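Local coordinates for protein activating signal cointegrator 1 complex subunit 2 (Homo sapiens, PDB 6YXQ) that binds polyubiquitin chains and, as a subunit of the ASCC complex, recruits ASCC3 and ALKBH3 to sites of DNA damage and helps rescue stalled ribosomes, at residues E353-F358 with T394-I399; N346-I351 with Q386-L391; L323-H328 with D372-V377; Q363-L368 with V403-E408. One frame throughout, in Å; residues are numbered along the deposited sequence.

Overall arrangement
All four contacts lie in the helical region at the end of this N-terminal piece of ASCC2, on the same side of the chain's centre. Contacts 1, 2 and 4 are buried; contact 3 is nearer the surface. Contacts 1 and 2 share helix 348-359. Contacts 1 and 4 share helix 394-408, and contacts 3 and 4 share helix 365-374. The buried contacts are held by aliphatic groups, with polar side chains at the margins. Contact 3 rests instead on an aromatic stack. Contact 2 joins the start of helix 348-359 to the end of helix 377-387; its centre lies about 22 Å from that of contact 3, without touch. Contact 3 touches contacts 1 and 4.

Contact 1: E353-F358 with T394-I399; sequences EFLQIF and TRTAYI
Helices 348-359 and 394-408 pack side by side near the end of this N-terminal part of ASCC2, with Leu355 meeting Ile399. The axes of the two short segments run in the same general direction, 28° apart, and approach to 10.5 Å. Leu355 carries most of the contact. Its two methyls go to different partners. CD2 of Leu355 lies 3.9 Å from CD1 of Ile399, and Thr396 CG2 is equally near. CD1 turns to Arg395 and sits over one face of the guanidinium, 3.4 Å from Arg395 NH2. The arginine chain folds at chi2 (-65°) and again at chi3 (-42°), which brings its flat end back over the leucine. A salt bridge from NH2 to Glu352 helps hold it there. One turn after Leu355, Phe358 CB is 3.9 Å from Ile399 CD1, so this one methyl touches both residues. Tyr398 OH comes to 3.9 Å from Leu355 O, too far for a hydrogen bond. Helix 377-387 packs against both partners, with Leu384 on Phe354, Val377 on Phe358 and Ile381 on Thr396. Helix 306-340 adds Leu331, which touches Phe354 and Phe358.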
loop_
_atom_site.group_PDB
_atom_site.type_symbol
_atom_site.label_atom_id
_atom_site.label_comp_id
_atom_site.label_asym_id
_atom_site.label_seq_id
_atom_site.Cartn_x
_atom_site.Cartn_y
_atom_site.Cartn_z
ATOM N N GLU B 353 24.376 15.261 -23.782
ATOM C CA GLU B 353 23.001 14.864 -23.512
ATOM C C GLU B 353 22.237 15.994 -22.835
ATOM O O GLU B 353 21.095 16.296 -23.205
ATOM C CB GLU B 353 22.970 13.597 -22.661
ATOM C CG GLU B 353 21.560 13.182 -22.287
ATOM C CD GLU B 353 21.374 11.683 -22.234
ATOM O OE1 GLU B 353 20.261 11.218 -22.568
ATOM O OE2 GLU B 353 22.333 10.976 -21.851
ATOM N N PHE B 354 22.860 16.627 -21.836
ATOM C CA PHE B 354 22.267 17.806 -21.204
ATOM C C PHE B 354 21.902 18.869 -22.244
ATOM O O PHE B 354 20.759 19.365 -22.295
ATOM C CB PHE B 354 23.263 18.356 -20.177
ATOM C CG PHE B 354 22.763 19.529 -19.385
ATOM C CD1 PHE B 354 22.715 20.797 -19.941
ATOM C CD2 PHE B 354 22.379 19.369 -18.067
ATOM C CE1 PHE B 354 22.267 21.875 -19.207
ATOM C CE2 PHE B 354 21.929 20.444 -17.326
ATOM C CZ PHE B 354 21.876 21.699 -17.896
ATOM N N LEU B 355 22.881 19.234 -23.078
ATOM C CA LEU B 355 22.667 20.278 -24.074
ATOM C C LEU B 355 21.542 19.909 -25.038
ATOM O O LEU B 355 20.703 20.752 -25.378
ATOM C CB LEU B 355 23.968 20.539 -24.831
ATOM C CG LEU B 355 25.169 20.981 -23.987
ATOM C CD1 LEU B 355 26.431 21.049 -24.835
ATOM C CD2 LEU B 355 24.905 22.317 -23.308
ATOM N N GLN B 356 21.507 18.655 -25.488
ATOM C CA GLN B 356 20.454 18.212 -26.393
ATOM C C GLN B 356 19.084 18.331 -25.738
ATOM O O GLN B 356 18.126 18.832 -26.347
ATOM C CB GLN B 356 20.725 16.770 -26.820
ATOM C CG GLN B 356 19.710 16.191 -27.782
ATOM C CD GLN B 356 20.294 15.082 -28.635
ATOM O OE1 GLN B 356 21.411 15.193 -29.145
ATOM N NE2 GLN B 356 19.542 14.000 -28.787
ATOM N N ILE B 357 18.973 17.859 -24.492
ATOM C CA ILE B 357 17.699 17.925 -23.786
ATOM C C ILE B 357 17.180 19.353 -23.768
ATOM O O ILE B 357 15.992 19.596 -24.017
ATOM C CB ILE B 357 17.834 17.364 -22.358
ATOM C CG1 ILE B 357 17.988 15.847 -22.382
ATOM C CG2 ILE B 357 16.621 17.731 -21.522
ATOM C CD1 ILE B 357 18.220 15.255 -21.014
ATOM N N PHE B 358 18.056 20.325 -23.494
ATOM C CA PHE B 358 17.537 21.693 -23.400
ATOM C C PHE B 358 17.286 22.324 -24.770
ATOM O O PHE B 358 16.312 23.081 -24.941
ATOM C CB PHE B 358 18.469 22.549 -22.547
ATOM C CG PHE B 358 18.237 22.366 -21.072
ATOM C CD1 PHE B 358 17.235 23.064 -20.425
ATOM C CD2 PHE B 358 18.984 21.452 -20.344
ATOM C CE1 PHE B 358 17.006 22.880 -19.074
ATOM C CE2 PHE B 358 18.756 21.265 -18.997
ATOM C CZ PHE B 358 17.769 21.979 -18.361
ATOM N N THR B 394 29.774 29.595 -26.197
ATOM C CA THR B 394 29.058 29.211 -27.409
ATOM C C THR B 394 28.086 28.074 -27.156
ATOM O O THR B 394 26.928 28.107 -27.593
ATOM C CB THR B 394 30.072 28.787 -28.471
ATOM O OG1 THR B 394 31.015 29.841 -28.670
ATOM C CG2 THR B 394 29.391 28.449 -29.784
ATOM N N ARG B 395 28.553 27.061 -26.436
ATOM C CA ARG B 395 27.818 25.820 -26.297
ATOM C C ARG B 395 26.572 25.949 -25.432
ATOM O O ARG B 395 25.669 25.119 -25.557
ATOM C CB ARG B 395 28.742 24.746 -25.724
ATOM C CG ARG B 395 30.065 24.632 -26.457
ATOM C CD ARG B 395 29.874 24.157 -27.888
ATOM N NE ARG B 395 28.889 23.083 -27.990
ATOM C CZ ARG B 395 29.107 21.825 -27.624
ATOM N NH1 ARG B 395 30.281 21.468 -27.125
ATOM N NH2 ARG B 395 28.147 20.921 -27.758
ATOM N N THR B 396 26.490 26.958 -24.557
ATOM C CA THR B 396 25.332 27.086 -23.678
ATOM C C THR B 396 24.587 28.407 -23.796
ATOM O O THR B 396 23.439 28.478 -23.339
ATOM C CB THR B 396 25.734 26.874 -22.205
ATOM O OG1 THR B 396 26.476 28.004 -21.722
ATOM C CG2 THR B 396 26.567 25.606 -22.049
ATOM N N ALA B 397 25.177 29.433 -24.418
ATOM C CA ALA B 397 24.604 30.779 -24.409
ATOM C C ALA B 397 23.132 30.777 -24.808
ATOM O O ALA B 397 22.281 31.316 -24.085
ATOM C CB ALA B 397 25.412 31.690 -25.338
ATOM N N TYR B 398 22.812 30.156 -25.949
ATOM C CA TYR B 398 21.436 30.168 -26.439
ATOM C C TYR B 398 20.464 29.656 -25.384
ATOM O O TYR B 398 19.405 30.261 -25.168
ATOM C CB TYR B 398 21.322 29.357 -27.734
ATOM C CG TYR B 398 21.543 27.863 -27.605
ATOM C CD1 TYR B 398 22.813 27.341 -27.426
ATOM C CD2 TYR B 398 20.479 26.973 -27.695
ATOM C CE1 TYR B 398 23.018 25.983 -27.315
ATOM C CE2 TYR B 398 20.672 25.609 -27.588
ATOM C CZ TYR B 398 21.945 25.118 -27.399
ATOM O OH TYR B 398 22.154 23.758 -27.301
ATOM N N ILE B 399 20.829 28.577 -24.681
ATOM C CA ILE B 399 19.954 28.032 -23.644
ATOM C C ILE B 399 19.604 29.112 -22.626
ATOM O O ILE B 399 18.429 29.339 -22.305
ATOM C CB ILE B 399 20.606 26.813 -22.971
ATOM C CG1 ILE B 399 20.682 25.638 -23.950
ATOM C CG2 ILE B 399 19.822 26.419 -21.737
ATOM C CD1 ILE B 399 21.677 24.566 -23.568
#

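Contact 2: N346-I351 with Q386-L391; sequences NIQGFI and QASSVL
Ile347 reaches Ala387 through the long branch of its side chain. Its CB already faces the other segment. From CB, the CG1 branch leaves between the backbone N and the carbonyl carbon (chi1 65°). The chain is then extended at chi2 (-161°), and this carries CD1 to the other segment. CD1 of Ile347 ends 3.5 Å from CB of Ala387. The same methyl is also near the backbone, 3.7 Å from Ala387 O and 4.0 Å from Ser388 N. Ile347 is the N-cap residue of helix 348-359, and its O accepts the first-turn bond from Ile351 N at 2.9 Å. Ala387 is the last residue of helix 377-387, so the contact joins the start of one helix to the finish of another. Beyond it the chain makes an ST turn: Ser388 OG accepts from Val390 N at 3.0 Å, a bent bond, with 141° at the hydrogen. Ile351 places its CD1 3.6 Å from Ser388 CB. With an alanine in place of Ser388, Val390 N loses its side-chain acceptor, and the turn after the helix would probably be less firmly set. Gln348 brings OE1 to the neighbourhood of Ser388 OG, but at 4.2 Å the two are not bonded. Ile339 of helix 306-340 packs on both Ile347 and Ala387.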
loop_
_atom_site.group_PDB
_atom_site.type_symbol
_atom_site.label_atom_id
_atom_site.label_comp_id
_atom_site.label_asym_id
_atom_site.label_seq_id
_atom_site.Cartn_x
_atom_site.Cartn_y
_atom_site.Cartn_z
ATOM N N ASN B 346 35.979 12.101 -18.992
ATOM C CA ASN B 346 35.317 11.624 -20.212
ATOM C C ASN B 346 33.812 11.848 -20.030
ATOM O O ASN B 346 33.007 10.922 -19.955
ATOM C CB ASN B 346 35.639 10.156 -20.509
ATOM C CG ASN B 346 36.885 9.989 -21.365
ATOM O OD1 ASN B 346 37.789 10.820 -21.339
ATOM N ND2 ASN B 346 36.932 8.910 -22.136
ATOM N N ILE B 347 33.429 13.119 -19.958
ATOM C CA ILE B 347 32.073 13.525 -19.628
ATOM C C ILE B 347 31.401 14.244 -20.786
ATOM O O ILE B 347 30.318 14.812 -20.614
ATOM C CB ILE B 347 32.062 14.402 -18.370
ATOM C CG1 ILE B 347 32.807 15.701 -18.663
ATOM C CG2 ILE B 347 32.707 13.672 -17.212
ATOM C CD1 ILE B 347 33.263 16.424 -17.438
ATOM N N GLN B 348 32.025 14.245 -21.964
ATOM C CA GLN B 348 31.463 14.967 -23.102
ATOM C C GLN B 348 30.070 14.456 -23.454
ATOM O O GLN B 348 29.151 15.244 -23.702
ATOM C CB GLN B 348 32.403 14.856 -24.298
ATOM C CG GLN B 348 33.551 15.825 -24.233
ATOM C CD GLN B 348 33.077 17.247 -24.044
ATOM O OE1 GLN B 348 33.567 17.966 -23.170
ATOM N NE2 GLN B 348 32.114 17.666 -24.865
ATOM N N GLY B 349 29.894 13.133 -23.471
ATOM C CA GLY B 349 28.593 12.576 -23.796
ATOM C C GLY B 349 27.518 12.994 -22.814
ATOM O O GLY B 349 26.392 13.303 -23.209
ATOM N N PHE B 350 27.852 13.007 -21.518
ATOM C CA PHE B 350 26.931 13.520 -20.504
ATOM C C PHE B 350 26.579 14.979 -20.773
ATOM O O PHE B 350 25.400 15.368 -20.763
ATOM C CB PHE B 350 27.562 13.385 -19.118
ATOM C CG PHE B 350 27.840 11.970 -18.705
ATOM C CD1 PHE B 350 26.843 11.012 -18.748
ATOM C CD2 PHE B 350 29.099 11.603 -18.254
ATOM C CE1 PHE B 350 27.098 9.709 -18.357
ATOM C CE2 PHE B 350 29.360 10.305 -17.863
ATOM C CZ PHE B 350 28.359 9.356 -17.915
ATOM N N ILE B 351 27.607 15.799 -21.003
ATOM C CA ILE B 351 27.416 17.206 -21.344
ATOM C C ILE B 351 26.543 17.339 -22.585
ATOM O O ILE B 351 25.614 18.163 -22.635
ATOM C CB ILE B 351 28.782 17.882 -21.544
ATOM C CG1 ILE B 351 29.527 17.973 -20.212
ATOM C CG2 ILE B 351 28.611 19.250 -22.172
ATOM C CD1 ILE B 351 30.939 18.509 -20.330
ATOM N N GLN B 386 32.333 23.836 -15.157
ATOM C CA GLN B 386 33.399 23.542 -14.206
ATOM C C GLN B 386 34.050 22.202 -14.514
ATOM O O GLN B 386 35.278 22.070 -14.457
ATOM C CB GLN B 386 32.853 23.519 -12.776
ATOM C CG GLN B 386 32.458 24.858 -12.176
ATOM C CD GLN B 386 31.655 24.690 -10.887
ATOM O OE1 GLN B 386 31.657 23.619 -10.275
ATOM N NE2 GLN B 386 30.954 25.744 -10.480
ATOM N N ALA B 387 33.236 21.195 -14.832
ATOM C CA ALA B 387 33.772 19.855 -15.016
ATOM C C ALA B 387 34.564 19.740 -16.311
ATOM O O ALA B 387 35.624 19.102 -16.344
ATOM C CB ALA B 387 32.638 18.843 -14.986
ATOM N N SER B 388 34.072 20.346 -17.387
ATOM C CA SER B 388 34.782 20.315 -18.656
ATOM C C SER B 388 35.943 21.298 -18.620
ATOM O O SER B 388 35.776 22.461 -18.243
ATOM C CB SER B 388 33.830 20.650 -19.805
ATOM O OG SER B 388 34.497 21.339 -20.848
ATOM N N SER B 389 37.126 20.824 -19.002
ATOM C CA SER B 389 38.267 21.727 -19.082
ATOM C C SER B 389 38.116 22.729 -20.220
ATOM O O SER B 389 38.754 23.788 -20.202
ATOM C CB SER B 389 39.558 20.929 -19.256
ATOM O OG SER B 389 39.923 20.828 -20.620
ATOM N N VAL B 390 37.259 22.440 -21.198
ATOM C CA VAL B 390 37.253 23.178 -22.456
ATOM C C VAL B 390 35.831 23.466 -22.928
ATOM O O VAL B 390 35.413 23.036 -24.005
ATOM C CB VAL B 390 38.080 22.408 -23.505
ATOM C CG1 VAL B 390 37.469 21.004 -23.819
ATOM C CG2 VAL B 390 38.297 23.237 -24.765
ATOM N N LEU B 391 35.076 24.248 -22.156
ATOM C CA LEU B 391 33.679 24.527 -22.499
ATOM C C LEU B 391 33.488 26.025 -22.707
ATOM O O LEU B 391 33.515 26.804 -21.747
ATOM C CB LEU B 391 32.717 23.998 -21.439
ATOM C CG LEU B 391 31.289 23.909 -22.003
ATOM C CD1 LEU B 391 31.244 22.990 -23.216
ATOM C CD2 LEU B 391 30.328 23.423 -20.948
#

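Contact 3: L323-H328 with D372-V377; sequences LMEIFH and DALFPV
His328 has CG anti to its backbone N (chi1 -173°), while Phe375 has CG anti to the carbonyl carbon (chi1 -53°). With these torsions one face of each ring is turned to the other, but the rings are displaced. They form an offset stack, with centroids 4.2 Å apart and planes 11° apart. The shift puts His328 CB over the middle of the Phe375 ring, 3.5 Å from its centroid, as a CH-pi contact. Phe375 CD1 in turn lies over one face of the imidazole. The far rim of the phenyl ring reaches the preceding turn. There Glu325 CG meets it at the edge, in plane, 3.9 Å from Phe375 CZ, and Phe375 CE2 lies 3.4 Å from Met324 O. Next to the stack, Leu374 CD2 packs 4.1 Å from CB of Met324, a selenomethionine. With a serine in place of Phe375 the stack is lost; the His328 ring would probably be freer to turn, and a gap is likely to open beside Glu325. Phe375 is the first residue to leave helix 365-374. The turn around it is closed by an almost straight bond from Val377 N to Asp372 OD1, 2.8 Å. Asp372 OD2 accepts from Trp407 NE1 of helix 394-408, and Val377 packs on Ile399 and Val403 of that helix. On helix 306-340, Glu325 pairs with Lys322 and touches Trp261 of helix 243-266.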
loop_
_atom_site.group_PDB
_atom_site.type_symbol
_atom_site.label_atom_id
_atom_site.label_comp_id
_atom_site.label_asym_id
_atom_site.label_seq_id
_atom_site.Cartn_x
_atom_site.Cartn_y
_atom_site.Cartn_z
ATOM N N LEU B 323 5.941 17.372 -11.554
ATOM C CA LEU B 323 6.462 17.179 -12.904
ATOM C C LEU B 323 7.869 17.742 -13.025
ATOM O O LEU B 323 8.774 17.086 -13.561
ATOM C CB LEU B 323 5.536 17.831 -13.934
ATOM C CG LEU B 323 4.436 16.987 -14.586
ATOM C CD1 LEU B 323 3.349 17.874 -15.177
ATOM C CD2 LEU B 323 5.022 16.108 -15.662
HETATM N N MSE B 324 8.076 18.954 -12.522
HETATM C CA MSE B 324 9.410 19.545 -12.618
HETATM C C MSE B 324 10.440 18.798 -11.774
HETATM O O MSE B 324 11.614 18.687 -12.151
HETATM C CB MSE B 324 9.386 21.012 -12.215
HETATM C CG MSE B 324 9.066 21.932 -13.363
HETATM SE SE MSE B 324 7.302 22.627 -13.178
HETATM C CE MSE B 324 7.723 24.095 -11.975
ATOM N N GLU B 325 9.997 18.288 -10.624
ATOM C CA GLU B 325 10.893 17.487 -9.798
ATOM C C GLU B 325 11.288 16.199 -10.512
ATOM O O GLU B 325 12.448 15.778 -10.448
ATOM C CB GLU B 325 10.242 17.201 -8.447
ATOM C CG GLU B 325 10.013 18.468 -7.636
ATOM C CD GLU B 325 9.375 18.221 -6.284
ATOM O OE1 GLU B 325 8.559 17.281 -6.166
ATOM O OE2 GLU B 325 9.691 18.980 -5.340
ATOM N N ILE B 326 10.341 15.570 -11.210
ATOM C CA ILE B 326 10.668 14.405 -12.029
ATOM C C ILE B 326 11.719 14.771 -13.070
ATOM O O ILE B 326 12.733 14.070 -13.242
ATOM C CB ILE B 326 9.391 13.845 -12.684
ATOM C CG1 ILE B 326 8.473 13.241 -11.625
ATOM C CG2 ILE B 326 9.726 12.801 -13.731
ATOM C CD1 ILE B 326 7.087 12.946 -12.125
ATOM N N PHE B 327 11.474 15.871 -13.796
ATOM C CA PHE B 327 12.412 16.347 -14.811
ATOM C C PHE B 327 13.813 16.486 -14.235
ATOM O O PHE B 327 14.794 15.984 -14.805
ATOM C CB PHE B 327 11.932 17.685 -15.376
ATOM C CG PHE B 327 12.746 18.194 -16.543
ATOM C CD1 PHE B 327 13.946 18.870 -16.339
ATOM C CD2 PHE B 327 12.295 18.025 -17.844
ATOM C CE1 PHE B 327 14.688 19.348 -17.408
ATOM C CE2 PHE B 327 13.029 18.507 -18.921
ATOM C CZ PHE B 327 14.227 19.167 -18.705
ATOM N N HIS B 328 13.925 17.161 -13.091
ATOM C CA HIS B 328 15.251 17.388 -12.536
ATOM C C HIS B 328 15.883 16.104 -12.018
ATOM O O HIS B 328 17.104 15.945 -12.108
ATOM C CB HIS B 328 15.208 18.427 -11.426
ATOM C CG HIS B 328 16.566 18.803 -10.936
ATOM N ND1 HIS B 328 17.072 18.358 -9.736
ATOM C CD2 HIS B 328 17.542 19.547 -11.506
ATOM C CE1 HIS B 328 18.299 18.826 -9.579
ATOM N NE2 HIS B 328 18.608 19.552 -10.638
ATOM N N ASP B 372 12.920 26.880 -14.484
ATOM C CA ASP B 372 14.061 27.674 -14.052
ATOM C C ASP B 372 13.809 28.291 -12.685
ATOM O O ASP B 372 14.728 28.387 -11.861
ATOM C CB ASP B 372 14.355 28.761 -15.080
ATOM C CG ASP B 372 15.606 29.539 -14.752
ATOM O OD1 ASP B 372 16.699 28.933 -14.743
ATOM O OD2 ASP B 372 15.492 30.755 -14.492
ATOM N N ALA B 373 12.571 28.719 -12.424
ATOM C CA ALA B 373 12.251 29.259 -11.110
ATOM C C ALA B 373 12.513 28.231 -10.019
ATOM O O ALA B 373 12.991 28.581 -8.932
ATOM C CB ALA B 373 10.799 29.730 -11.071
ATOM N N LEU B 374 12.219 26.955 -10.295
ATOM C CA LEU B 374 12.388 25.936 -9.253
ATOM C C LEU B 374 13.801 25.341 -9.203
ATOM O O LEU B 374 14.417 25.304 -8.135
ATOM C CB LEU B 374 11.351 24.823 -9.422
ATOM C CG LEU B 374 11.170 23.920 -8.204
ATOM C CD1 LEU B 374 10.587 24.695 -7.035
ATOM C CD2 LEU B 374 10.276 22.751 -8.559
ATOM N N PHE B 375 14.319 24.847 -10.328
ATOM C CA PHE B 375 15.693 24.355 -10.448
ATOM C C PHE B 375 16.422 25.242 -11.447
ATOM O O PHE B 375 16.390 24.970 -12.658
ATOM C CB PHE B 375 15.739 22.907 -10.930
ATOM C CG PHE B 375 14.909 21.953 -10.122
ATOM C CD1 PHE B 375 15.463 21.266 -9.057
ATOM C CD2 PHE B 375 13.588 21.707 -10.457
ATOM C CE1 PHE B 375 14.710 20.368 -8.327
ATOM C CE2 PHE B 375 12.829 20.810 -9.730
ATOM C CZ PHE B 375 13.387 20.143 -8.663
ATOM N N PRO B 376 17.096 26.298 -10.994
ATOM C CA PRO B 376 17.715 27.245 -11.936
ATOM C C PRO B 376 18.654 26.553 -12.915
ATOM O O PRO B 376 19.453 25.693 -12.535
ATOM C CB PRO B 376 18.467 28.225 -11.020
ATOM C CG PRO B 376 18.495 27.585 -9.678
ATOM C CD PRO B 376 17.268 26.723 -9.600
ATOM N N VAL B 377 18.538 26.940 -14.193
ATOM C CA VAL B 377 19.339 26.333 -15.254
ATOM C C VAL B 377 20.793 26.786 -15.163
ATOM O O VAL B 377 21.717 25.985 -15.351
ATOM C CB VAL B 377 18.740 26.665 -16.634
ATOM C CG1 VAL B 377 19.759 26.408 -17.726
ATOM C CG2 VAL B 377 17.473 25.858 -16.889
#

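Contact 4: Q363-L368 with V403-E408; sequences QEKRFL and VESAWE
Leu368, Ala406 and Lys365 account for most of the surface buried here, where the start of helix 365-374 packs on the last turns of helix 394-408. The backbones come close: the CA atoms of Lys365 and Ala406 are only 4.6 Å apart. The alanine side chain is small enough for this. Its CB lies 3.4 Å from Lys365 O and 4.0 Å from Lys365 CB. On the next turn, Leu368 CB is 4.1 Å from Ala406 CB. Farther along the leucine, CD2 reaches Val403 CG2 at 3.9 Å, and the two side chains cross at about a right angle. In Val403, CG1 is anti to the backbone N (chi1 171°), which leaves CG2 beside that N and facing the leucine. Lys365 starts toward the other helix, then bends at chi3 (71°). Its CE passes 3.8 Å from Ser405 OG. Ser405 OG has a weak bond to Ala402 O in its own helix. On the side of Leu368 away from helix 394-408, Phe367 packs on Met324 and meets Phe327 edge to face. Arg366 makes salt bridges to Glu295 and Asp370. Between the two segments there is no hydrogen bond or salt bridge, so the fit rests on van der Waals packing of aliphatic groups and the Lys365 carbonyl, with a small residue where the backbones come closest.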
loop_
_atom_site.group_PDB
_atom_site.type_symbol
_atom_site.label_atom_id
_atom_site.label_comp_id
_atom_site.label_asym_id
_atom_site.label_seq_id
_atom_site.Cartn_x
_atom_site.Cartn_y
_atom_site.Cartn_z
ATOM N N GLN B 363 11.739 26.161 -27.050
ATOM C CA GLN B 363 10.497 26.839 -27.406
ATOM C C GLN B 363 9.423 26.753 -26.325
ATOM O O GLN B 363 8.417 27.467 -26.420
ATOM C CB GLN B 363 9.942 26.275 -28.718
ATOM C CG GLN B 363 10.456 26.980 -29.970
ATOM C CD GLN B 363 10.281 28.492 -29.911
ATOM O OE1 GLN B 363 11.259 29.235 -29.832
ATOM N NE2 GLN B 363 9.034 28.951 -29.953
ATOM N N GLU B 364 9.610 25.918 -25.301
ATOM C CA GLU B 364 8.594 25.709 -24.268
ATOM C C GLU B 364 8.746 26.748 -23.156
ATOM O O GLU B 364 9.111 26.445 -22.018
ATOM C CB GLU B 364 8.691 24.293 -23.717
ATOM C CG GLU B 364 9.028 23.243 -24.753
ATOM C CD GLU B 364 7.944 23.074 -25.792
ATOM O OE1 GLU B 364 6.800 23.500 -25.539
ATOM O OE2 GLU B 364 8.236 22.516 -26.869
ATOM N N LYS B 365 8.404 27.995 -23.503
ATOM C CA LYS B 365 8.801 29.132 -22.671
ATOM C C LYS B 365 8.119 29.114 -21.306
ATOM O O LYS B 365 8.748 29.443 -20.293
ATOM C CB LYS B 365 8.513 30.441 -23.402
ATOM C CG LYS B 365 9.314 30.635 -24.685
ATOM C CD LYS B 365 8.756 31.790 -25.519
ATOM C CE LYS B 365 9.045 33.151 -24.878
ATOM N NZ LYS B 365 8.535 34.286 -25.698
ATOM N N ARG B 366 6.842 28.732 -21.249
ATOM C CA ARG B 366 6.149 28.689 -19.964
ATOM C C ARG B 366 6.737 27.612 -19.062
ATOM O O ARG B 366 6.975 27.839 -17.870
ATOM C CB ARG B 366 4.653 28.452 -20.172
ATOM C CG ARG B 366 3.905 28.047 -18.907
ATOM C CD ARG B 366 4.023 29.103 -17.823
ATOM N NE ARG B 366 3.464 28.641 -16.560
ATOM C CZ ARG B 366 2.226 28.910 -16.156
ATOM N NH1 ARG B 366 1.426 29.644 -16.921
ATOM N NH2 ARG B 366 1.790 28.448 -14.989
ATOM N N PHE B 367 6.965 26.420 -19.609
ATOM C CA PHE B 367 7.628 25.391 -18.824
ATOM C C PHE B 367 9.036 25.820 -18.443
ATOM O O PHE B 367 9.485 25.568 -17.322
ATOM C CB PHE B 367 7.674 24.077 -19.591
ATOM C CG PHE B 367 8.676 23.110 -19.046
ATOM C CD1 PHE B 367 8.384 22.354 -17.926
ATOM C CD2 PHE B 367 9.922 22.973 -19.636
ATOM C CE1 PHE B 367 9.306 21.468 -17.410
ATOM C CE2 PHE B 367 10.849 22.089 -19.124
ATOM C CZ PHE B 367 10.540 21.336 -18.010
ATOM N N LEU B 368 9.758 26.454 -19.371
ATOM C CA LEU B 368 11.120 26.872 -19.071
ATOM C C LEU B 368 11.141 27.852 -17.910
ATOM O O LEU B 368 11.962 27.732 -16.995
ATOM C CB LEU B 368 11.771 27.494 -20.305
ATOM C CG LEU B 368 13.020 26.782 -20.829
ATOM C CD1 LEU B 368 13.659 27.614 -21.927
ATOM C CD2 LEU B 368 14.013 26.498 -19.710
ATOM N N VAL B 403 16.027 30.924 -21.525
ATOM C CA VAL B 403 15.524 31.142 -20.171
ATOM C C VAL B 403 15.139 32.601 -19.981
ATOM O O VAL B 403 13.998 32.925 -19.624
ATOM C CB VAL B 403 16.570 30.705 -19.132
ATOM C CG1 VAL B 403 16.141 31.127 -17.734
ATOM C CG2 VAL B 403 16.793 29.206 -19.204
ATOM N N GLU B 404 16.089 33.499 -20.255
ATOM C CA GLU B 404 15.837 34.931 -20.153
ATOM C C GLU B 404 14.543 35.310 -20.848
ATOM O O GLU B 404 13.613 35.827 -20.220
ATOM C CB GLU B 404 17.003 35.710 -20.751
ATOM C CG GLU B 404 16.807 37.214 -20.708
ATOM C CD GLU B 404 18.124 37.959 -20.687
ATOM O OE1 GLU B 404 18.569 38.412 -21.767
ATOM O OE2 GLU B 404 18.714 38.083 -19.590
ATOM N N SER B 405 14.445 35.018 -22.145
ATOM C CA SER B 405 13.266 35.468 -22.875
ATOM C C SER B 405 12.006 34.803 -22.340
ATOM O O SER B 405 10.941 35.430 -22.322
ATOM C CB SER B 405 13.433 35.210 -24.369
ATOM O OG SER B 405 12.742 34.043 -24.748
ATOM N N ALA B 406 12.122 33.568 -21.841
ATOM C CA ALA B 406 10.976 32.900 -21.234
ATOM C C ALA B 406 10.413 33.723 -20.085
ATOM O O ALA B 406 9.192 33.859 -19.938
ATOM C CB ALA B 406 11.374 31.511 -20.749
ATOM N N TRP B 407 11.292 34.287 -19.258
ATOM C CA TRP B 407 10.821 35.182 -18.210
ATOM C C TRP B 407 10.305 36.485 -18.806
ATOM O O TRP B 407 9.233 36.973 -18.423
ATOM C CB TRP B 407 11.945 35.443 -17.211
ATOM C CG TRP B 407 12.235 34.283 -16.295
ATOM C CD1 TRP B 407 13.023 33.198 -16.560
ATOM C CD2 TRP B 407 11.744 34.106 -14.963
ATOM N NE1 TRP B 407 13.048 32.353 -15.473
ATOM C CE2 TRP B 407 12.271 32.891 -14.481
ATOM C CE3 TRP B 407 10.911 34.857 -14.130
ATOM C CZ2 TRP B 407 11.989 32.414 -13.206
ATOM C CZ3 TRP B 407 10.633 34.382 -12.866
ATOM C CH2 TRP B 407 11.169 33.173 -12.415
ATOM N N GLU B 408 11.025 37.030 -19.792
ATOM C CA GLU B 408 10.712 38.368 -20.280
ATOM C C GLU B 408 9.353 38.430 -20.960
ATOM O O GLU B 408 8.791 39.523 -21.098
ATOM C CB GLU B 408 11.808 38.851 -21.230
ATOM C CG GLU B 408 13.114 39.218 -20.525
ATOM C CD GLU B 408 14.030 40.067 -21.392
ATOM O OE1 GLU B 408 14.524 41.108 -20.901
ATOM O OE2 GLU B 408 14.250 39.695 -22.567
#